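Local coordinates for enterobactin synthetase component F-related protein (Vibrio cholerae serotype O1, PDB 4OXI) that probably activates glycine with ATP as glycyl adenylate, in a lipopolysaccharide modification pathway related to nonribosomal peptide synthetases that gives resistance to antimicrobial peptides, at residues A[89-92]-A[93-97]; A[402-406]-A[407-411]. All blocks are in the same frame, centred on the assembly; numbering follows the deposited sequence.

Contacts 1 and 2 are both local ends of secondary structure: at 89-97 a helix stops, and at 402-411 a strand runs into overlapping type I turns. They lie far apart, with centres about 48 Å and nearest atoms about 36 Å apart; their centres lie about 26 Å (contact 1) and 29 Å (contact 2) from that of the chain. The residues lining the glycyl-adenosine-5'-phosphate pocket come from between 266 and 477. Contact 1 therefore contributes none of them; contact 2 falls inside that span, which by itself does not make its residues part of the pocket. Contact 1 ends a helix that leads into strand 99-102 of a parallel sheet; contact 2 ends a strand of an antiparallel one.

Contact 1: residues A[89-92]-A[93-97]; sequences SDYW and HLQGV
Trp92 and Val97 close the C-terminal end of helix 78-95 through a Schellman motif. Val97 N donates to Trp92 O (2.9 Å), five residues back and nearly straight at 166°, while Gly96 N reaches His93 O at 3.0 Å. Gly96 makes the reversal with a positive phi. This backbone cap is the closely knit part of the contact; its fold-back sets Val97 CB 4.0 Å from CB of the buried Trp92, the apolar contact expected across such a cap. One turn earlier His93 N bonds to Ser89 O at 2.9 Å, and the same oxygen lies over one face of the His93 imidazole, offset toward its rim and 3.3 Å from His93 CG. With CG beside its backbone N (chi1 -78°), His93 lays its ring back along the helix over the preceding turn, and its NE2 finds an acceptor in Gly120 O, which fixes the ring's rotation.

The other flank, with Leu94 and Gln95, is exposed. Tyr91 and Gln95 run side by side in the same direction, Tyr91 CE2 meeting Gln95 CG at 3.6 Å, while the ring and amide planes stand 46° apart. The Tyr91 hydroxyl is hydrogen-bonded to His192 ND1. Leu94 N donates to Asp90 O at 3.1 Å, and Leu94 CG rests 3.2 Å from that same Asp90 O.

Behind the capped side, the Trp92 indole packs against Ala113 and Ala116 of helix 108-119 and meets Tyr172 of strand 170-173 edge-to-face. Val97 touches Tyr172 and Met122, just before the chain enters strand 99-102 of the five-stranded parallel sheet.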
ATOM      1  N   SER A  89      10.626 -12.959  16.056  1.00 21.26           N
ATOM      2  CA  SER A  89       9.302 -13.292  16.585  1.00 23.37           C
ATOM      3  C   SER A  89       9.344 -13.917  17.997  1.00 22.54           C
ATOM      4  O   SER A  89       8.561 -13.543  18.887  1.00 23.24           O
ATOM      5  CB  SER A  89       8.608 -14.225  15.592  1.00 21.20           C
ATOM      6  OG  SER A  89       7.329 -14.577  16.043  1.00 34.54           O
ATOM      7  N   ASP A  90      10.256 -14.861  18.211  1.00 22.22           N
ATOM      8  CA  ASP A  90      10.388 -15.482  19.526  1.00 23.93           C
ATOM      9  C   ASP A  90      10.752 -14.445  20.573  1.00 24.82           C
ATOM     10  O   ASP A  90      10.221 -14.456  21.673  1.00 27.30           O
ATOM     11  CB  ASP A  90      11.463 -16.573  19.520  1.00 26.75           C
ATOM     12  CG  ASP A  90      11.008 -17.849  18.836  1.00 28.67           C
ATOM     13  OD1 ASP A  90       9.793 -17.979  18.536  1.00 29.77           O
ATOM     14  OD2 ASP A  90      11.874 -18.725  18.601  1.00 32.12           O
ATOM     15  N   TYR A  91      11.678 -13.558  20.233  1.00 20.51           N
ATOM     16  CA  TYR A  91      12.135 -12.547  21.164  1.00 22.57           C
ATOM     17  C   TYR A  91      10.973 -11.595  21.509  1.00 23.66           C
ATOM     18  O   TYR A  91      10.709 -11.328  22.689  1.00 23.91           O
ATOM     19  CB  TYR A  91      13.331 -11.806  20.555  1.00 20.79           C
ATOM     20  CG  TYR A  91      14.136 -10.947  21.504  1.00 25.00           C
ATOM     21  CD1 TYR A  91      15.419 -11.324  21.901  1.00 25.06           C
ATOM     22  CD2 TYR A  91      13.633  -9.747  21.978  1.00 20.08           C
ATOM     23  CE1 TYR A  91      16.167 -10.523  22.754  1.00 23.65           C
ATOM     24  CE2 TYR A  91      14.367  -8.944  22.830  1.00 20.89           C
ATOM     25  CZ  TYR A  91      15.630  -9.334  23.210  1.00 27.26           C
ATOM     26  OH  TYR A  91      16.355  -8.519  24.049  1.00 28.93           O
ATOM     27  N   TRP A  92      10.269 -11.108  20.486  1.00 22.32           N
ATOM     28  CA  TRP A  92       9.109 -10.230  20.693  1.00 23.39           C
ATOM     29  C   TRP A  92       8.012 -10.868  21.548  1.00 22.69           C
ATOM     30  O   TRP A  92       7.415 -10.195  22.367  1.00 24.71           O
ATOM     31  CB  TRP A  92       8.516  -9.805  19.347  1.00 22.83           C
ATOM     32  CG  TRP A  92       9.401  -8.886  18.591  1.00 24.38           C
ATOM     33  CD1 TRP A  92      10.383  -8.092  19.108  1.00 24.72           C
ATOM     34  CD2 TRP A  92       9.397  -8.655  17.172  1.00 24.89           C
ATOM     35  NE1 TRP A  92      10.990  -7.378  18.100  1.00 30.03           N
ATOM     36  CE2 TRP A  92      10.404  -7.708  16.902  1.00 28.20           C
ATOM     37  CE3 TRP A  92       8.638  -9.156  16.108  1.00 25.09           C
ATOM     38  CZ2 TRP A  92      10.672  -7.246  15.608  1.00 27.51           C
ATOM     39  CZ3 TRP A  92       8.897  -8.688  14.817  1.00 23.81           C
ATOM     40  CH2 TRP A  92       9.910  -7.752  14.581  1.00 22.79           C
ATOM     41  N   HIS A  93       7.731 -12.154  21.334  1.00 19.37           N
ATOM     42  CA  HIS A  93       6.781 -12.890  22.173  1.00 24.74           C
ATOM     43  C   HIS A  93       7.189 -12.867  23.645  1.00 27.36           C
ATOM     44  O   HIS A  93       6.359 -12.616  24.524  1.00 25.38           O
ATOM     45  CB  HIS A  93       6.663 -14.344  21.715  1.00 21.40           C
ATOM     46  CG  HIS A  93       5.809 -14.520  20.500  1.00 27.43           C
ATOM     47  ND1 HIS A  93       5.673 -15.733  19.859  1.00 28.75           N
ATOM     48  CD2 HIS A  93       5.049 -13.637  19.810  1.00 26.94           C
ATOM     49  CE1 HIS A  93       4.857 -15.590  18.828  1.00 28.79           C
ATOM     50  NE2 HIS A  93       4.468 -14.329  18.773  1.00 27.81           N
ATOM     51  N   LEU A  94       8.468 -13.130  23.906  1.00 23.38           N
ATOM     52  CA  LEU A  94       8.986 -13.122  25.268  1.00 23.70           C
ATOM     53  C   LEU A  94       8.945 -11.724  25.858  1.00 24.08           C
ATOM     54  O   LEU A  94       8.825 -11.564  27.072  1.00 25.61           O
ATOM     55  CB  LEU A  94      10.416 -13.659  25.299  1.00 22.31           C
ATOM     56  CG  LEU A  94      10.530 -15.094  24.790  1.00 25.03           C
ATOM     57  CD1 LEU A  94      11.964 -15.571  24.929  1.00 23.74           C
ATOM     58  CD2 LEU A  94       9.594 -16.026  25.554  1.00 24.47           C
ATOM     59  N   GLN A  95       9.050 -10.711  25.004  1.00 24.32           N
ATOM     60  CA  GLN A  95       8.961  -9.318  25.445  1.00 21.95           C
ATOM     61  C   GLN A  95       7.516  -8.863  25.609  1.00 21.34           C
ATOM     62  O   GLN A  95       7.261  -7.808  26.170  1.00 23.04           O
ATOM     63  CB  GLN A  95       9.652  -8.391  24.435  1.00 23.85           C
ATOM     64  CG  GLN A  95      11.176  -8.430  24.483  1.00 24.84           C
ATOM     65  CD  GLN A  95      11.714  -7.807  25.757  1.00 25.49           C
ATOM     66  OE1 GLN A  95      12.146  -8.508  26.668  1.00 28.54           O
ATOM     67  NE2 GLN A  95      11.672  -6.489  25.831  1.00 24.65           N
ATOM     68  N   GLY A  96       6.569  -9.645  25.106  1.00 22.66           N
ATOM     69  CA  GLY A  96       5.172  -9.239  25.160  1.00 22.73           C
ATOM     70  C   GLY A  96       4.860  -8.074  24.237  1.00 26.69           C
ATOM     71  O   GLY A  96       4.000  -7.244  24.534  1.00 28.46           O
ATOM     72  N   VAL A  97       5.582  -8.015  23.119  1.00 25.95           N
ATOM     73  CA  VAL A  97       5.374  -7.014  22.089  1.00 26.72           C
ATOM     74  C   VAL A  97       4.244  -7.473  21.200  1.00 24.10           C
ATOM     75  O   VAL A  97       4.227  -8.631  20.788  1.00 27.33           O
ATOM     76  CB  VAL A  97       6.649  -6.869  21.224  1.00 26.95           C
ATOM     77  CG1 VAL A  97       6.396  -5.972  20.031  1.00 25.01           C
ATOM     78  CG2 VAL A  97       7.783  -6.306  22.058  1.00 23.50           C
TER

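Contact 2: residues A[402-406]-A[407-411]; sequences ELMRF and ESAPE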
ATOM      1  N   GLU A 402     -30.831   5.173  -3.962  1.00 49.18           N
ATOM      2  CA  GLU A 402     -31.238   3.773  -4.010  1.00 45.16           C
ATOM      3  C   GLU A 402     -30.016   2.848  -3.961  1.00 47.37           C
ATOM      4  O   GLU A 402     -29.165   2.889  -4.857  1.00 45.65           O
ATOM      5  CB  GLU A 402     -32.055   3.495  -5.277  1.00 48.63           C
ATOM      6  CG  GLU A 402     -32.463   2.018  -5.441  1.00 55.75           C
ATOM      7  CD  GLU A 402     -33.146   1.725  -6.780  1.00 61.52           C
ATOM      8  OE1 GLU A 402     -32.621   2.153  -7.840  1.00 53.43           O
ATOM      9  OE2 GLU A 402     -34.209   1.059  -6.766  1.00 63.99           O
ATOM     10  N   LEU A 403     -29.930   2.028  -2.913  1.00 40.20           N
ATOM     11  CA  LEU A 403     -28.872   1.037  -2.795  1.00 39.24           C
ATOM     12  C   LEU A 403     -29.240  -0.189  -3.619  1.00 45.87           C
ATOM     13  O   LEU A 403     -30.341  -0.715  -3.505  1.00 50.02           O
ATOM     14  CB  LEU A 403     -28.653   0.643  -1.335  1.00 40.71           C
ATOM     15  CG  LEU A 403     -27.414  -0.204  -1.011  1.00 42.06           C
ATOM     16  CD1 LEU A 403     -26.912   0.088   0.383  1.00 36.07           C
ATOM     17  CD2 LEU A 403     -27.689  -1.694  -1.140  1.00 42.97           C
ATOM     18  N   MET A 404     -28.302  -0.652  -4.436  1.00 41.94           N
ATOM     19  CA  MET A 404     -28.551  -1.761  -5.341  1.00 35.71           C
ATOM     20  C   MET A 404     -27.377  -2.755  -5.313  1.00 36.77           C
ATOM     21  O   MET A 404     -26.239  -2.383  -5.639  1.00 33.01           O
ATOM     22  CB  MET A 404     -28.736  -1.202  -6.753  1.00 37.48           C
ATOM     23  CG  MET A 404     -28.927  -2.262  -7.808  1.00 44.60           C
ATOM     24  SD  MET A 404     -30.658  -2.716  -8.007  1.00 54.35           S
ATOM     25  CE  MET A 404     -31.278  -1.251  -8.818  1.00 34.16           C
ATOM     26  N   ARG A 405     -27.632  -3.997  -4.905  1.00 30.06           N
ATOM     27  CA  ARG A 405     -26.589  -5.028  -4.934  1.00 31.33           C
ATOM     28  C   ARG A 405     -26.119  -5.193  -6.383  1.00 33.11           C
ATOM     29  O   ARG A 405     -26.904  -5.024  -7.317  1.00 30.18           O
ATOM     30  CB  ARG A 405     -27.107  -6.373  -4.396  1.00 35.69           C
ATOM     31  CG  ARG A 405     -27.724  -6.331  -2.995  1.00 34.87           C
ATOM     32  CD  ARG A 405     -26.697  -5.906  -1.963  1.00 39.76           C
ATOM     33  NE  ARG A 405     -25.719  -6.965  -1.735  1.00 46.34           N
ATOM     34  CZ  ARG A 405     -25.743  -7.779  -0.685  1.00 47.45           C
ATOM     35  NH1 ARG A 405     -26.685  -7.638   0.248  1.00 43.20           N
ATOM     36  NH2 ARG A 405     -24.820  -8.724  -0.562  1.00 46.42           N
ATOM     37  N   PHE A 406     -24.842  -5.509  -6.570  1.00 30.36           N
ATOM     38  CA  PHE A 406     -24.252  -5.581  -7.904  1.00 31.88           C
ATOM     39  C   PHE A 406     -24.929  -6.630  -8.795  1.00 34.30           C
ATOM     40  O   PHE A 406     -25.105  -6.421  -9.999  1.00 31.90           O
ATOM     41  CB  PHE A 406     -22.751  -5.865  -7.789  1.00 31.16           C
ATOM     42  CG  PHE A 406     -22.091  -6.196  -9.097  1.00 29.49           C
ATOM     43  CD1 PHE A 406     -21.648  -5.189  -9.931  1.00 31.37           C
ATOM     44  CD2 PHE A 406     -21.915  -7.513  -9.489  1.00 28.81           C
ATOM     45  CE1 PHE A 406     -21.036  -5.483 -11.140  1.00 32.19           C
ATOM     46  CE2 PHE A 406     -21.306  -7.818 -10.703  1.00 31.06           C
ATOM     47  CZ  PHE A 406     -20.865  -6.799 -11.524  1.00 32.79           C
ATOM     48  N   GLU A 407     -25.296  -7.757  -8.189  1.00 34.61           N
ATOM     49  CA  GLU A 407     -25.931  -8.876  -8.887  1.00 35.86           C
ATOM     50  C   GLU A 407     -27.332  -8.531  -9.401  1.00 41.34           C
ATOM     51  O   GLU A 407     -27.837  -9.195 -10.303  1.00 41.10           O
ATOM     52  CB  GLU A 407     -26.040 -10.079  -7.948  1.00 35.24           C
ATOM     53  CG  GLU A 407     -24.699 -10.632  -7.434  1.00 43.96           C
ATOM     54  CD  GLU A 407     -23.997  -9.744  -6.380  1.00 49.27           C
ATOM     55  OE1 GLU A 407     -24.620  -8.800  -5.825  1.00 37.02           O
ATOM     56  OE2 GLU A 407     -22.797 -10.000  -6.115  1.00 46.60           O
ATOM     57  N   SER A 408     -27.955  -7.508  -8.812  1.00 36.11           N
ATOM     58  CA  SER A 408     -29.304  -7.074  -9.185  1.00 37.87           C
ATOM     59  C   SER A 408     -29.299  -5.831 -10.077  1.00 39.62           C
ATOM     60  O   SER A 408     -30.308  -5.494 -10.690  1.00 40.75           O
ATOM     61  CB  SER A 408     -30.133  -6.761  -7.936  1.00 33.70           C
ATOM     62  OG  SER A 408     -30.266  -7.892  -7.102  1.00 46.15           O
ATOM     63  N   ALA A 409     -28.174  -5.132 -10.133  1.00 36.77           N
ATOM     64  CA  ALA A 409     -28.128  -3.877 -10.874  1.00 36.73           C
ATOM     65  C   ALA A 409     -28.220  -4.119 -12.376  1.00 35.21           C
ATOM     66  O   ALA A 409     -27.565  -5.009 -12.900  1.00 32.18           O
ATOM     67  CB  ALA A 409     -26.866  -3.114 -10.541  1.00 29.94           C
ATOM     68  N   PRO A 410     -29.021  -3.303 -13.074  1.00 37.28           N
ATOM     69  CA  PRO A 410     -29.241  -3.459 -14.517  1.00 33.32           C
ATOM     70  C   PRO A 410     -28.137  -2.795 -15.325  1.00 34.38           C
ATOM     71  O   PRO A 410     -27.386  -1.989 -14.775  1.00 34.44           O
ATOM     72  CB  PRO A 410     -30.557  -2.707 -14.738  1.00 36.50           C
ATOM     73  CG  PRO A 410     -30.508  -1.591 -13.710  1.00 37.08           C
ATOM     74  CD  PRO A 410     -29.803  -2.185 -12.504  1.00 34.51           C
ATOM     75  N   GLU A 411     -28.051  -3.132 -16.608  1.00 32.11           N
ATOM     76  CA  GLU A 411     -27.099  -2.504 -17.520  1.00 37.58           C
ATOM     77  C   GLU A 411     -27.179  -0.989 -17.397  1.00 36.05           C
ATOM     78  O   GLU A 411     -28.272  -0.433 -17.278  1.00 31.26           O
ATOM     79  CB  GLU A 411     -27.372  -2.938 -18.971  1.00 33.50           C
ATOM     80  CG  GLU A 411     -26.661  -2.091 -20.052  1.00 38.69           C
ATOM     81  CD  GLU A 411     -25.222  -2.527 -20.312  1.00 41.32           C
ATOM     82  OE1 GLU A 411     -24.781  -3.519 -19.699  1.00 41.50           O
ATOM     83  OE2 GLU A 411     -24.528  -1.887 -21.135  1.00 46.06           O
TER
HETATM   84  O   HOH W   1     -23.684  -7.533  -3.673  1.00 35.79           O
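A type I beta turn, Arg405 to Ser408, takes the chain out of strand 403-405, with Phe406 and Glu407 at its corners. Ser408 N closes it on Arg405 O at 3.1 Å, approaching from above the carbonyl plane. Ala409 N adds weak bonds to Arg405 O and to Phe406 O (3.3 Å), so the backbone winds on for a second, overlapping turn.

Met404 packs against the residues that leave the turn. Its CG stands anti to the backbone N (chi1 177°) and meets Ala409 CB at 3.5 Å; bends further out bring its CE alongside Pro410 CD, 4.1 Å away, the two side chains lying at a slant. On another flank a single water joins Arg405 and Glu407: it accepts from Arg405 NE (2.9 Å), in the plane at the guanidinium edge, and donates to Glu407 OE1 (2.7 Å). Arg405 NE and Glu407 OE1 are themselves 4.6 Å apart; the water bridges them, and any attraction between the opposite charges probably acts across it. The other carboxylate oxygen, Glu407 OE2, accepts from Glu392 N.

Lys456 of strand 445-457 donates to both Phe406 O and Ala409 O, and makes a cation-pi contact with the Phe406 ring. Backbone bonds from Met404 to Ile396 and Phe406 to Leu394 hold the segment to strand 394-397: this is an edge of an antiparallel sheet ending in consecutive type I turns.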